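Local coordinates for protein (S)-2-haloacid dehalogenase 4A (Burkholderia cepacia, PDB 2NO4) that hydrolyses short-chain (S)-2-haloalkanoic acids to the corresponding (R)-2-hydroxyalkanoic acids, releasing halide with inversion of configuration, at residues B[39-49]-B[80-88]. Numbering follows the deposited sequence.
Sequences VGASAEALSML and FALRTYHLE. With SO4 (sulfate ion), chain J.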
# COMPACT_ATOMS: atom_id res chain seq x y z
N VAL B 39 -1.95 -20.14 15.77
CA VAL B 39 -1.38 -18.79 15.85
C VAL B 39 -1.62 -18.19 17.25
O VAL B 39 -0.74 -17.50 17.79
CB VAL B 39 -1.94 -17.83 14.72
CG1 VAL B 39 -1.47 -16.36 14.91
CG2 VAL B 39 -1.52 -18.34 13.33
N GLY B 40 -2.80 -18.43 17.82
CA GLY B 40 -3.15 -17.81 19.10
C GLY B 40 -3.92 -16.54 18.85
O GLY B 40 -4.34 -16.27 17.70
N ALA B 41 -4.11 -15.74 19.90
CA ALA B 41 -5.08 -14.65 19.88
C ALA B 41 -4.75 -13.46 18.94
O ALA B 41 -5.58 -12.58 18.73
CB ALA B 41 -5.37 -14.17 21.33
N SER B 42 -3.55 -13.45 18.37
CA SER B 42 -3.13 -12.45 17.36
C SER B 42 -3.55 -12.77 15.94
O SER B 42 -3.23 -12.00 15.04
CB SER B 42 -1.60 -12.34 17.34
OG SER B 42 -1.22 -11.57 18.45
N ALA B 43 -4.22 -13.91 15.76
CA ALA B 43 -4.50 -14.48 14.45
C ALA B 43 -5.11 -13.43 13.54
O ALA B 43 -4.59 -13.19 12.47
CB ALA B 43 -5.41 -15.73 14.57
N GLU B 44 -6.19 -12.78 13.96
CA GLU B 44 -6.82 -11.78 13.08
C GLU B 44 -5.91 -10.56 12.75
O GLU B 44 -5.82 -10.16 11.58
CB GLU B 44 -8.22 -11.34 13.60
CG GLU B 44 -8.91 -10.27 12.72
CD GLU B 44 -9.06 -10.69 11.23
OE1 GLU B 44 -9.28 -11.91 10.96
OE2 GLU B 44 -8.95 -9.82 10.33
N ALA B 45 -5.23 -10.00 13.76
CA ALA B 45 -4.33 -8.88 13.54
C ALA B 45 -3.14 -9.31 12.64
O ALA B 45 -2.73 -8.54 11.74
CB ALA B 45 -3.86 -8.28 14.89
N LEU B 46 -2.64 -10.53 12.86
CA LEU B 46 -1.60 -11.13 12.00
C LEU B 46 -2.08 -11.25 10.55
O LEU B 46 -1.39 -10.82 9.63
CB LEU B 46 -1.22 -12.54 12.46
CG LEU B 46 -0.15 -13.22 11.58
CD1 LEU B 46 1.23 -12.87 12.09
CD2 LEU B 46 -0.31 -14.71 11.59
N SER B 47 -3.26 -11.83 10.37
CA SER B 47 -3.89 -11.96 9.06
C SER B 47 -4.00 -10.62 8.32
O SER B 47 -3.67 -10.55 7.14
CB SER B 47 -5.25 -12.63 9.19
OG SER B 47 -5.75 -12.97 7.91
N MET B 48 -4.47 -9.58 9.01
CA MET B 48 -4.59 -8.25 8.42
C MET B 48 -3.22 -7.65 8.03
O MET B 48 -3.09 -7.04 6.97
CB MET B 48 -5.29 -7.29 9.36
CG MET B 48 -6.73 -7.69 9.69
SD MET B 48 -7.42 -6.52 10.94
CE MET B 48 -7.14 -4.99 10.03
N LEU B 49 -2.22 -7.80 8.88
CA LEU B 49 -0.87 -7.28 8.55
C LEU B 49 -0.23 -8.02 7.39
O LEU B 49 0.38 -7.38 6.53
CB LEU B 49 0.06 -7.32 9.76
CG LEU B 49 1.47 -6.71 9.58
CD1 LEU B 49 1.48 -5.22 9.16
CD2 LEU B 49 2.19 -6.88 10.91
N PHE B 80 7.54 -11.03 7.97
CA PHE B 80 7.43 -9.75 8.64
C PHE B 80 6.31 -9.73 9.70
O PHE B 80 6.52 -9.20 10.80
CB PHE B 80 7.24 -8.61 7.64
CG PHE B 80 7.07 -7.29 8.28
CD1 PHE B 80 8.18 -6.57 8.74
CD2 PHE B 80 5.77 -6.78 8.51
CE1 PHE B 80 8.01 -5.33 9.39
CE2 PHE B 80 5.61 -5.55 9.15
CZ PHE B 80 6.72 -4.82 9.59
N ALA B 81 5.13 -10.25 9.34
CA ALA B 81 3.97 -10.24 10.24
C ALA B 81 4.21 -11.15 11.45
O ALA B 81 3.90 -10.78 12.59
CB ALA B 81 2.62 -10.58 9.47
N LEU B 82 4.80 -12.33 11.21
CA LEU B 82 5.14 -13.26 12.29
C LEU B 82 6.14 -12.66 13.28
O LEU B 82 5.95 -12.80 14.49
CB LEU B 82 5.70 -14.59 11.73
CG LEU B 82 4.71 -15.48 11.00
CD1 LEU B 82 5.49 -16.64 10.35
CD2 LEU B 82 3.64 -16.01 11.93
N ARG B 83 7.20 -12.03 12.77
CA ARG B 83 8.18 -11.33 13.64
C ARG B 83 7.55 -10.14 14.40
O ARG B 83 7.85 -9.88 15.55
CB ARG B 83 9.38 -10.85 12.80
CG ARG B 83 10.20 -11.94 12.19
CD ARG B 83 11.17 -11.39 11.14
NE ARG B 83 12.15 -12.42 10.75
CZ ARG B 83 13.06 -12.26 9.80
NH1 ARG B 83 13.10 -11.14 9.08
NH2 ARG B 83 13.92 -13.26 9.55
N THR B 84 6.67 -9.40 13.73
CA THR B 84 6.01 -8.24 14.35
C THR B 84 5.25 -8.70 15.60
O THR B 84 5.30 -8.02 16.64
CB THR B 84 5.07 -7.56 13.33
OG1 THR B 84 5.87 -6.95 12.30
CG2 THR B 84 4.18 -6.49 13.98
N TYR B 85 4.58 -9.85 15.48
CA TYR B 85 3.78 -10.41 16.58
C TYR B 85 4.57 -11.25 17.58
O TYR B 85 3.99 -11.84 18.53
CB TYR B 85 2.46 -11.05 16.07
CG TYR B 85 1.51 -9.95 15.67
CD1 TYR B 85 1.47 -9.45 14.35
CD2 TYR B 85 0.72 -9.31 16.65
CE1 TYR B 85 0.65 -8.38 14.01
CE2 TYR B 85 -0.12 -8.26 16.33
CZ TYR B 85 -0.15 -7.79 15.03
OH TYR B 85 -0.95 -6.72 14.76
N HIS B 86 5.89 -11.32 17.34
CA HIS B 86 6.88 -12.06 18.16
C HIS B 86 6.39 -13.49 18.42
O HIS B 86 6.38 -13.96 19.56
CB HIS B 86 7.12 -11.37 19.52
CG HIS B 86 7.97 -10.14 19.48
ND1 HIS B 86 8.07 -9.31 18.38
CD2 HIS B 86 8.71 -9.56 20.45
CE1 HIS B 86 8.88 -8.31 18.65
NE2 HIS B 86 9.27 -8.42 19.90
N LEU B 87 5.95 -14.17 17.37
CA LEU B 87 5.27 -15.45 17.60
C LEU B 87 6.26 -16.58 17.93
O LEU B 87 7.38 -16.59 17.44
CB LEU B 87 4.36 -15.80 16.42
CG LEU B 87 3.02 -15.05 16.57
CD1 LEU B 87 2.31 -14.97 15.26
CD2 LEU B 87 2.14 -15.76 17.58
N GLU B 88 5.87 -17.48 18.83
CA GLU B 88 6.61 -18.73 19.01
C GLU B 88 6.48 -19.64 17.77
O GLU B 88 5.42 -19.70 17.12
CB GLU B 88 6.09 -19.46 20.26
CG GLU B 88 6.67 -20.84 20.42
CD GLU B 88 6.12 -21.58 21.64
OE1 GLU B 88 6.78 -22.56 22.07
OE2 GLU B 88 5.04 -21.20 22.16
S SO4 J . 12.77 -15.80 12.20
O1 SO4 J . 12.51 -17.23 12.39
O2 SO4 J . 13.68 -15.60 11.09
O3 SO4 J . 11.50 -15.16 11.89
O4 SO4 J . 13.40 -15.20 13.38
O HOH W 1 1.56 -12.57 19.59
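Helix 43-49 and helix 80-84 run roughly antiparallel, their axes approaching to 9.2 Å at 143°, with Leu46 facing Ala81 and, beyond the helices, Val39 facing Leu87. No direct hydrogen bond joins the segments. A type I turn from Gly40 to Ala43 leads into the first helix, and the second ends in a Schellman motif with His86 at positive phi.

Tyr85 lies against the first helix. The backbone N of Leu46 lies over one face of its ring, while the hydroxyl OH lies 3.3 Å from Ala45 CB and CD2 lies 3.5 Å from Ser42 OG. Leu46 holds CG anti to its backbone N (chi1 179°), which carries CD1 to 3.7 Å from Ala81 CB; the same methyl meets Leu82 CD2 and Leu87 CD1. One turn on, Leu49 sends CD2 between Ala81, Tyr85 and Thr84, meeting Thr84 CG2 tip to tip at 3.7 Å, and crosses Phe80 at about a right angle. Thr84 OG1 turns back to Phe80 O (2.8 Å), lying over one face of the Phe80 ring, offset toward its rim. At the other end Leu87 lays CD1 against Val39 CG1 and CD2 near its backbone O. A water bridges Ser42 OG and Tyr85 O. Extended Arg83 grips a sulfate, probably from the crystallisation liquor, through NE to O3 (3.0 Å) and a nearly straight NH2 to O2 bond (2.8 Å, 176°); Arg90 of helix 90-102 also binds it.

This apolar interface belongs to the helical cap domain set beside the Rossmann-like core, where helix 43-63 also carries the substrate-binding Arg51. Helix 90-102 covers Leu46 and Leu82 through Leu97 and Lys94, Phe80 packs on Arg53 and Tyr57, and Pro210 of the second subunit touches Thr84.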